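Local coordinates for protein minor fimbrium anchoring subunit Mfa2 (Porphyromonas gingivalis, PDB 5NFI) that anchors the minor fimbriae in the outer membrane through its interaction with Mfa1 and regulates fimbrial length, at residues 159-170 / 196-205; 249-257 / 267-275. All blocks are in the same frame, centred on the assembly; numbering follows the deposited sequence.

Contact 1 of 2, residues 159-170 / 196-205; sequences YEIKLASSNGSY and CRAFFTTLKL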
loop_
_atom_site.group_PDB
_atom_site.type_symbol
_atom_site.label_atom_id
_atom_site.label_comp_id
_atom_site.label_asym_id
_atom_site.label_seq_id
_atom_site.Cartn_x
_atom_site.Cartn_y
_atom_site.Cartn_z
ATOM N N TYR A 159 27.276 -0.774 -5.910
ATOM C CA TYR A 159 26.193 0.178 -5.703
ATOM C C TYR A 159 24.934 -0.462 -5.100
ATOM O O TYR A 159 24.624 -1.647 -5.320
ATOM C CB TYR A 159 25.862 0.875 -7.024
ATOM C CG TYR A 159 27.030 1.685 -7.571
ATOM C CD1 TYR A 159 28.052 1.077 -8.295
ATOM C CD2 TYR A 159 27.111 3.048 -7.352
ATOM C CE1 TYR A 159 29.109 1.801 -8.785
ATOM C CE2 TYR A 159 28.177 3.789 -7.834
ATOM C CZ TYR A 159 29.174 3.159 -8.551
ATOM O OH TYR A 159 30.225 3.899 -9.042
ATOM N N GLU A 160 24.214 0.337 -4.327
ATOM C CA GLU A 160 23.072 -0.153 -3.587
ATOM C C GLU A 160 21.861 0.714 -3.827
ATOM O O GLU A 160 21.929 1.938 -3.684
ATOM C CB GLU A 160 23.382 -0.207 -2.092
ATOM C CG GLU A 160 22.160 -0.121 -1.211
ATOM C CD GLU A 160 22.339 -0.846 0.099
ATOM O OE1 GLU A 160 23.499 -0.958 0.569
ATOM O OE2 GLU A 160 21.314 -1.311 0.655
ATOM N N ILE A 161 20.760 0.071 -4.201
ATOM C CA ILE A 161 19.504 0.758 -4.397
ATOM C C ILE A 161 18.663 0.643 -3.134
ATOM O O ILE A 161 18.537 -0.437 -2.531
ATOM C CB ILE A 161 18.756 0.209 -5.612
ATOM C CG1 ILE A 161 19.680 0.301 -6.842
ATOM C CG2 ILE A 161 17.477 1.002 -5.848
ATOM C CD1 ILE A 161 19.163 -0.367 -8.098
ATOM N N LYS A 162 18.135 1.788 -2.719
ATOM C CA LYS A 162 17.354 1.892 -1.511
ATOM C C LYS A 162 16.055 2.604 -1.775
ATOM O O LYS A 162 15.991 3.530 -2.588
ATOM C CB LYS A 162 18.120 2.627 -0.424
ATOM C CG LYS A 162 19.341 1.906 0.060
ATOM C CD LYS A 162 19.911 2.611 1.257
ATOM C CE LYS A 162 21.385 2.285 1.432
ATOM N NZ LYS A 162 21.922 2.804 2.736
ATOM N N LEU A 163 15.023 2.170 -1.060
ATOM C CA LEU A 163 13.698 2.749 -1.157
ATOM C C LEU A 163 13.162 3.048 0.237
ATOM O O LEU A 163 12.825 2.124 1.009
ATOM C CB LEU A 163 12.762 1.798 -1.898
ATOM C CG LEU A 163 11.319 2.245 -2.129
ATOM C CD1 LEU A 163 11.242 3.398 -3.123
ATOM C CD2 LEU A 163 10.519 1.062 -2.619
ATOM N N ALA A 164 13.093 4.334 0.562
ATOM C CA ALA A 164 12.569 4.775 1.843
ATOM C C ALA A 164 11.174 5.373 1.685
ATOM O O ALA A 164 10.893 6.090 0.724
ATOM C CB ALA A 164 13.491 5.781 2.479
ATOM N N SER A 165 10.293 5.087 2.632
ATOM C CA SER A 165 8.982 5.699 2.578
ATOM C C SER A 165 8.332 5.712 3.943
ATOM O O SER A 165 8.400 4.731 4.670
ATOM C CB SER A 165 8.106 4.959 1.579
ATOM O OG SER A 165 6.814 5.529 1.533
ATOM N N SER A 166 7.705 6.823 4.298
ATOM C CA SER A 166 6.906 6.879 5.521
ATOM C C SER A 166 5.526 6.312 5.276
ATOM O O SER A 166 4.526 7.008 5.452
ATOM C CB SER A 166 6.797 8.316 6.030
ATOM O OG SER A 166 8.077 8.797 6.405
ATOM N N ASN A 167 5.469 5.050 4.864
ATOM C CA ASN A 167 4.197 4.415 4.533
ATOM C C ASN A 167 3.956 3.056 5.224
ATOM O O ASN A 167 3.338 2.161 4.637
ATOM C CB ASN A 167 4.099 4.246 3.009
ATOM C CG ASN A 167 5.132 3.281 2.467
ATOM O OD1 ASN A 167 6.125 3.005 3.121
ATOM N ND2 ASN A 167 4.894 2.749 1.277
ATOM N N GLY A 168 4.419 2.894 6.460
ATOM C CA GLY A 168 4.294 1.611 7.141
ATOM C C GLY A 168 3.229 1.597 8.225
ATOM O O GLY A 168 3.069 0.622 8.954
ATOM N N SER A 169 2.493 2.694 8.330
ATOM C CA SER A 169 1.522 2.846 9.390
ATOM C C SER A 169 0.195 3.342 8.853
ATOM O O SER A 169 0.145 4.323 8.109
ATOM C CB SER A 169 2.051 3.803 10.440
ATOM O OG SER A 169 3.255 3.296 10.961
ATOM N N TYR A 170 -0.886 2.658 9.213
ATOM C CA TYR A 170 -2.183 3.026 8.665
ATOM C C TYR A 170 -3.246 3.177 9.744
ATOM O O TYR A 170 -3.286 2.407 10.717
ATOM C CB TYR A 170 -2.601 2.007 7.607
ATOM C CG TYR A 170 -1.679 2.046 6.418
ATOM C CD1 TYR A 170 -0.423 1.448 6.476
ATOM C CD2 TYR A 170 -2.034 2.716 5.248
ATOM C CE1 TYR A 170 0.465 1.505 5.409
ATOM C CE2 TYR A 170 -1.144 2.770 4.164
ATOM C CZ TYR A 170 0.107 2.161 4.263
ATOM O OH TYR A 170 1.001 2.194 3.220
ATOM N N CYS A 196 22.653 -3.332 -12.468
ATOM C CA CYS A 196 22.233 -3.903 -11.190
ATOM C C CYS A 196 20.725 -3.740 -11.035
ATOM O O CYS A 196 20.187 -2.666 -11.291
ATOM C CB CYS A 196 22.969 -3.234 -10.015
ATOM S SG CYS A 196 22.626 -3.995 -8.404
ATOM N N ARG A 197 20.051 -4.803 -10.607
ATOM C CA ARG A 197 18.594 -4.830 -10.513
ATOM C C ARG A 197 18.181 -5.135 -9.079
ATOM O O ARG A 197 18.725 -6.033 -8.462
ATOM C CB ARG A 197 18.025 -5.875 -11.474
ATOM C CG ARG A 197 16.631 -5.591 -12.026
ATOM C CD ARG A 197 16.183 -6.772 -12.892
ATOM N NE ARG A 197 14.899 -6.598 -13.582
ATOM C CZ ARG A 197 14.757 -5.980 -14.758
ATOM N NH1 ARG A 197 15.820 -5.440 -15.359
ATOM N NH2 ARG A 197 13.555 -5.884 -15.329
ATOM N N ALA A 198 17.219 -4.385 -8.555
ATOM C CA ALA A 198 16.713 -4.570 -7.205
ATOM C C ALA A 198 15.178 -4.672 -7.207
ATOM O O ALA A 198 14.498 -3.970 -7.967
ATOM C CB ALA A 198 17.172 -3.430 -6.312
ATOM N N PHE A 199 14.634 -5.548 -6.357
ATOM C CA PHE A 199 13.183 -5.677 -6.243
ATOM C C PHE A 199 12.671 -5.363 -4.831
ATOM O O PHE A 199 13.113 -5.956 -3.845
ATOM C CB PHE A 199 12.739 -7.073 -6.662
ATOM C CG PHE A 199 11.254 -7.288 -6.559
ATOM C CD1 PHE A 199 10.414 -6.905 -7.585
ATOM C CD2 PHE A 199 10.696 -7.864 -5.421
ATOM C CE1 PHE A 199 9.040 -7.105 -7.482
ATOM C CE2 PHE A 199 9.334 -8.053 -5.311
ATOM C CZ PHE A 199 8.504 -7.679 -6.341
ATOM N N PHE A 200 11.733 -4.425 -4.751
ATOM C CA PHE A 200 11.164 -3.999 -3.479
ATOM C C PHE A 200 9.667 -4.288 -3.431
ATOM O O PHE A 200 8.955 -4.104 -4.420
ATOM C CB PHE A 200 11.375 -2.496 -3.246
ATOM C CG PHE A 200 12.794 -2.059 -3.339
ATOM C CD1 PHE A 200 13.373 -1.791 -4.568
ATOM C CD2 PHE A 200 13.557 -1.906 -2.199
ATOM C CE1 PHE A 200 14.690 -1.385 -4.651
ATOM C CE2 PHE A 200 14.884 -1.497 -2.272
ATOM C CZ PHE A 200 15.450 -1.242 -3.488
ATOM N N THR A 201 9.180 -4.730 -2.285
ATOM C CA THR A 201 7.757 -4.697 -2.078
ATOM C C THR A 201 7.489 -3.684 -0.982
ATOM O O THR A 201 7.904 -3.858 0.171
ATOM C CB THR A 201 7.168 -6.066 -1.697
ATOM O OG1 THR A 201 7.502 -7.028 -2.699
ATOM C CG2 THR A 201 5.662 -5.956 -1.608
ATOM N N THR A 202 6.809 -2.609 -1.341
ATOM C CA THR A 202 6.541 -1.584 -0.362
ATOM C C THR A 202 5.034 -1.453 -0.200
ATOM O O THR A 202 4.274 -2.123 -0.889
ATOM C CB THR A 202 7.173 -0.241 -0.769
ATOM O OG1 THR A 202 6.903 0.743 0.236
ATOM C CG2 THR A 202 6.615 0.233 -2.088
ATOM N N LEU A 203 4.589 -0.600 0.705
ATOM C CA LEU A 203 3.164 -0.435 0.854
ATOM C C LEU A 203 2.744 0.750 -0.003
ATOM O O LEU A 203 3.194 0.863 -1.144
ATOM C CB LEU A 203 2.775 -0.279 2.325
ATOM C CG LEU A 203 3.125 -1.536 3.135
ATOM C CD1 LEU A 203 2.847 -1.343 4.602
ATOM C CD2 LEU A 203 2.360 -2.746 2.605
ATOM N N LYS A 204 1.870 1.608 0.521
ATOM C CA LYS A 204 1.176 2.598 -0.305
ATOM C C LYS A 204 2.110 3.688 -0.837
ATOM O O LYS A 204 2.957 4.221 -0.115
ATOM C CB LYS A 204 0.024 3.232 0.485
ATOM C CG LYS A 204 -0.856 4.187 -0.308
ATOM C CD LYS A 204 -2.265 3.651 -0.433
ATOM C CE LYS A 204 -3.310 4.734 -0.211
ATOM N NZ LYS A 204 -3.256 5.810 -1.257
ATOM N N LEU A 205 1.944 4.002 -2.116
ATOM C CA LEU A 205 2.708 5.062 -2.742
ATOM C C LEU A 205 1.834 6.265 -2.996
ATOM O O LEU A 205 1.081 6.304 -3.955
ATOM C CB LEU A 205 3.317 4.585 -4.055
ATOM C CG LEU A 205 4.196 3.356 -3.895
ATOM C CD1 LEU A 205 4.618 2.858 -5.250
ATOM C CD2 LEU A 205 5.385 3.691 -3.033
#
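The Phe200 ring carries Leu163 on one face and a carbonyl at its rim: Leu163 CB stands 4.0 Å from the ring centroid and 19° off the normal, a CH-pi contact displaced from the middle, while Ile161 O meets CZ from the edge, close to the ring plane. Phe200 reaches this place with CG beside its backbone N and anti to the carbonyl carbon (chi1 -55°), which leans the ring toward the amino-terminal end of its strand, where Ile161 CG2 lies 3.8 Å from CZ. Leu163 CD2 continues along the same side chain to Phe200 CB and then to Thr202 CG2. Beyond the ring, Ile161 CB packs on Ala198 CB at 4.0 Å.

At the carboxy-terminal ends of the two strands the contact turns polar. The amide of Asn167 sends ND2 to two acceptors: Thr202 OG1 at 3.0 Å, in the amide plane and nearly straight (175°), and Lys204 O at 2.8 Å, which the donor approaches from above the carbonyl plane. Tyr184 OH bonds to Asn167 OD1, so both ends of this buried amide are engaged and its rotation is fixed. Tyr170 OH donates to Asn167 O at 2.7 Å and accepts a hydrogen bond from Lys204 N at 2.9 Å, with Lys204 CB at the ring edge.

No backbone bridge joins strands 159-165 and 196-202; their axes come within 7.8 Å and run roughly parallel. Strand 182-190 pairs antiparallel with both, and the strands curl so that Ile161 and Leu163 point toward Ala198 and Phe200, a packing consistent with the transthyretin-like beta-sandwich of this family. Strand 211-217 borders 159-165 on its other side, strand 133-151 borders 196-202, and Tyr142 meets the Tyr170 ring.

Contact 2 of 2, residues 249-257 / 267-275; sequences DFDIRLVAH and VVVQIWING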
loop_
_atom_site.group_PDB
_atom_site.type_symbol
_atom_site.label_atom_id
_atom_site.label_comp_id
_atom_site.label_asym_id
_atom_site.label_seq_id
_atom_site.Cartn_x
_atom_site.Cartn_y
_atom_site.Cartn_z
ATOM N N ASP A 249 2.663 -1.949 -9.995
ATOM C CA ASP A 249 3.942 -2.509 -10.392
ATOM C C ASP A 249 4.751 -1.470 -11.133
ATOM O O ASP A 249 4.254 -0.812 -12.040
ATOM C CB ASP A 249 3.738 -3.751 -11.247
ATOM C CG ASP A 249 3.337 -4.946 -10.419
ATOM O OD1 ASP A 249 2.219 -4.914 -9.876
ATOM O OD2 ASP A 249 4.139 -5.903 -10.299
ATOM N N PHE A 250 6.003 -1.306 -10.735
ATOM C CA PHE A 250 6.782 -0.197 -11.251
ATOM C C PHE A 250 8.156 -0.657 -11.730
ATOM O O PHE A 250 9.004 -1.037 -10.923
ATOM C CB PHE A 250 6.908 0.896 -10.184
ATOM C CG PHE A 250 5.598 1.530 -9.811
ATOM C CD1 PHE A 250 4.802 0.978 -8.808
ATOM C CD2 PHE A 250 5.155 2.675 -10.457
ATOM C CE1 PHE A 250 3.587 1.550 -8.461
ATOM C CE2 PHE A 250 3.930 3.264 -10.119
ATOM C CZ PHE A 250 3.144 2.692 -9.114
ATOM N N ASP A 251 8.358 -0.655 -13.047
ATOM C CA ASP A 251 9.669 -0.960 -13.599
ATOM C C ASP A 251 10.388 0.363 -13.800
ATOM O O ASP A 251 9.936 1.217 -14.556
ATOM C CB ASP A 251 9.588 -1.742 -14.910
ATOM C CG ASP A 251 10.820 -2.614 -15.138
ATOM O OD1 ASP A 251 11.767 -2.512 -14.330
ATOM O OD2 ASP A 251 10.867 -3.400 -16.114
ATOM N N ILE A 252 11.488 0.535 -13.078
ATOM C CA ILE A 252 12.225 1.793 -13.075
ATOM C C ILE A 252 13.627 1.590 -13.596
ATOM O O ILE A 252 14.344 0.678 -13.151
ATOM C CB ILE A 252 12.304 2.401 -11.665
ATOM C CG1 ILE A 252 10.900 2.491 -11.062
ATOM C CG2 ILE A 252 13.017 3.759 -11.704
ATOM C CD1 ILE A 252 10.861 3.122 -9.706
ATOM N N ARG A 253 14.017 2.426 -14.551
ATOM C CA ARG A 253 15.389 2.395 -15.028
ATOM C C ARG A 253 16.128 3.687 -14.707
ATOM O O ARG A 253 15.636 4.786 -14.955
ATOM C CB ARG A 253 15.445 2.124 -16.523
ATOM C CG ARG A 253 16.869 2.058 -17.033
ATOM C CD ARG A 253 16.921 1.612 -18.464
ATOM N NE ARG A 253 18.264 1.769 -18.988
ATOM C CZ ARG A 253 18.551 2.399 -20.124
ATOM N NH1 ARG A 253 17.575 2.914 -20.868
ATOM N NH2 ARG A 253 19.811 2.494 -20.527
ATOM N N LEU A 254 17.308 3.535 -14.132
ATOM C CA LEU A 254 18.187 4.658 -13.864
ATOM C C LEU A 254 19.409 4.548 -14.765
ATOM O O LEU A 254 20.164 3.580 -14.688
ATOM C CB LEU A 254 18.583 4.675 -12.397
ATOM C CG LEU A 254 17.383 4.748 -11.453
ATOM C CD1 LEU A 254 17.814 4.709 -9.977
ATOM C CD2 LEU A 254 16.549 5.985 -11.777
ATOM N N VAL A 255 19.573 5.513 -15.658
ATOM C CA VAL A 255 20.732 5.500 -16.531
ATOM C C VAL A 255 21.866 6.285 -15.888
ATOM O O VAL A 255 21.744 7.479 -15.647
ATOM C CB VAL A 255 20.408 6.080 -17.895
ATOM C CG1 VAL A 255 21.606 5.922 -18.823
ATOM C CG2 VAL A 255 19.177 5.379 -18.462
ATOM N N ALA A 256 22.951 5.586 -15.565
ATOM C CA ALA A 256 24.113 6.219 -14.965
ATOM C C ALA A 256 25.102 6.627 -16.047
ATOM O O ALA A 256 25.169 6.023 -17.123
ATOM C CB ALA A 256 24.777 5.285 -13.963
ATOM N N HIS A 257 25.868 7.665 -15.759
ATOM C CA HIS A 257 26.945 8.064 -16.635
ATOM C C HIS A 257 28.041 8.687 -15.786
ATOM O O HIS A 257 27.766 9.278 -14.734
ATOM C CB HIS A 257 26.450 9.038 -17.703
ATOM C CG HIS A 257 27.465 9.335 -18.764
ATOM N ND1 HIS A 257 28.565 8.531 -18.992
ATOM C CD2 HIS A 257 27.553 10.349 -19.657
ATOM C CE1 HIS A 257 29.278 9.034 -19.981
ATOM N NE2 HIS A 257 28.683 10.137 -20.405
ATOM N N VAL A 267 26.874 9.633 -11.985
ATOM C CA VAL A 267 25.624 10.289 -11.670
ATOM C C VAL A 267 24.520 9.678 -12.497
ATOM O O VAL A 267 24.789 8.949 -13.445
ATOM C CB VAL A 267 25.675 11.775 -11.967
ATOM C CG1 VAL A 267 26.639 12.465 -11.033
ATOM C CG2 VAL A 267 26.059 11.975 -13.410
ATOM N N VAL A 268 23.276 9.985 -12.149
ATOM C CA VAL A 268 22.129 9.474 -12.889
ATOM C C VAL A 268 21.620 10.575 -13.815
ATOM O O VAL A 268 21.376 11.698 -13.375
ATOM C CB VAL A 268 21.023 8.992 -11.931
ATOM C CG1 VAL A 268 19.696 8.828 -12.652
ATOM C CG2 VAL A 268 21.423 7.693 -11.247
ATOM N N VAL A 269 21.484 10.252 -15.098
ATOM C CA VAL A 269 21.175 11.231 -16.140
ATOM C C VAL A 269 19.889 10.927 -16.901
ATOM O O VAL A 269 19.612 11.569 -17.913
ATOM C CB VAL A 269 22.315 11.324 -17.188
ATOM C CG1 VAL A 269 23.604 11.851 -16.557
ATOM C CG2 VAL A 269 22.544 9.966 -17.832
ATOM N N GLN A 270 19.128 9.947 -16.422
ATOM C CA GLN A 270 17.850 9.552 -17.013
ATOM C C GLN A 270 17.112 8.605 -16.082
ATOM O O GLN A 270 17.650 7.564 -15.669
ATOM C CB GLN A 270 18.035 8.871 -18.366
ATOM C CG GLN A 270 17.766 9.765 -19.545
ATOM C CD GLN A 270 17.928 9.057 -20.877
ATOM O OE1 GLN A 270 18.040 7.830 -20.940
ATOM N NE2 GLN A 270 17.942 9.837 -21.955
ATOM N N ILE A 271 15.882 8.955 -15.748
ATOM C CA ILE A 271 15.067 8.028 -14.999
ATOM C C ILE A 271 13.823 7.638 -15.813
ATOM O O ILE A 271 13.003 8.481 -16.182
ATOM C CB ILE A 271 14.682 8.611 -13.623
ATOM C CG1 ILE A 271 13.544 7.798 -13.004
ATOM C CG2 ILE A 271 14.296 10.068 -13.742
ATOM C CD1 ILE A 271 13.207 8.194 -11.583
ATOM N N TRP A 272 13.736 6.353 -16.136
ATOM C CA TRP A 272 12.607 5.795 -16.860
ATOM C C TRP A 272 11.674 5.111 -15.873
ATOM O O TRP A 272 12.139 4.405 -14.975
ATOM C CB TRP A 272 13.070 4.782 -17.913
ATOM C CG TRP A 272 13.950 5.330 -18.995
ATOM C CD1 TRP A 272 15.268 5.689 -18.885
ATOM C CD2 TRP A 272 13.597 5.534 -20.370
ATOM N NE1 TRP A 272 15.748 6.125 -20.098
ATOM C CE2 TRP A 272 14.743 6.035 -21.027
ATOM C CE3 TRP A 272 12.420 5.363 -21.104
ATOM C CZ2 TRP A 272 14.740 6.363 -22.382
ATOM C CZ3 TRP A 272 12.422 5.684 -22.446
ATOM C CH2 TRP A 272 13.574 6.182 -23.073
ATOM N N ILE A 273 10.367 5.316 -16.034
ATOM C CA ILE A 273 9.363 4.601 -15.245
ATOM C C ILE A 273 8.277 4.057 -16.170
ATOM O O ILE A 273 7.670 4.800 -16.950
ATOM C CB ILE A 273 8.721 5.482 -14.161
ATOM C CG1 ILE A 273 9.788 6.005 -13.209
ATOM C CG2 ILE A 273 7.710 4.666 -13.333
ATOM C CD1 ILE A 273 9.261 6.921 -12.128
ATOM N N ASN A 274 8.078 2.743 -16.091
ATOM C CA ASN A 274 7.146 2.009 -16.935
ATOM C C ASN A 274 7.241 2.402 -18.402
ATOM O O ASN A 274 6.234 2.535 -19.100
ATOM C CB ASN A 274 5.723 2.187 -16.399
ATOM C CG ASN A 274 5.538 1.499 -15.055
ATOM O OD1 ASN A 274 6.456 0.827 -14.565
ATOM N ND2 ASN A 274 4.370 1.666 -14.448
ATOM N N GLY A 275 8.467 2.577 -18.875
ATOM C CA GLY A 275 8.704 2.823 -20.285
ATOM C C GLY A 275 8.613 4.279 -20.694
ATOM O O GLY A 275 8.785 4.602 -21.847
#
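From Ile252–Ile273 to His257–Val267 the two strands pair antiparallel, their directions 133° apart. Arg253 and Trp272 exchange two backbone bonds, and His257 and Val267 two more. Between them the register slips: Val255 N gives its hydrogen to Gln270 O at 2.8 Å, whereas Val255 O takes that of Val269 N, also at 2.8 Å. One residue thus faces two, a beta bulge within the hairpin of strands 249-258 and 266-273. At the other end Asn274 has left-handed backbone angles (45°/41°), and its side chain replaces the main-chain acceptor: OD1 receives Asp251 N at 2.8 Å, nearly in line with its C=O.

On one face of the hairpin, Arg253, with CG anti to its backbone N and the chain extended, runs alongside Trp272, NH1 lying 3.8 Å from NE1 over one face of the indole. Val255 CG2 sits over the centre of the guanidinium, whose NH2 forms a salt bridge with Asp151. Trp272 NE1 gives its hydrogen to Gln270 OE1 at 3.0 Å. The opposite face is apolar: Leu254 CD2 packs 3.7 Å from Ile271 CB, and Ile252 CG2 meets Ile273 CG1 at 4.2 Å, with helix 229-233 touching Ile252 and Ile273.

Strand 133-151 connects the two contacts: it pairs antiparallel with strand 196-202 of contact 1 and parallel with strand 249-258 of contact 2. The centres of the two contacts are about 15 Å apart. Direct packing across that strand comes from Leu205 CD1, 3.6 Å from Phe250 CE1, and both side chains also touch Asn144. A second approach, Arg197 NH2 to Asp251 OD2 at 3.7 Å, is long and weak. The centre of contact 1, which is buried, lies about 11 Å from the centre of the chain, and that of contact 2, partly exposed, about 22 Å. Along the chain the first closes before the second opens.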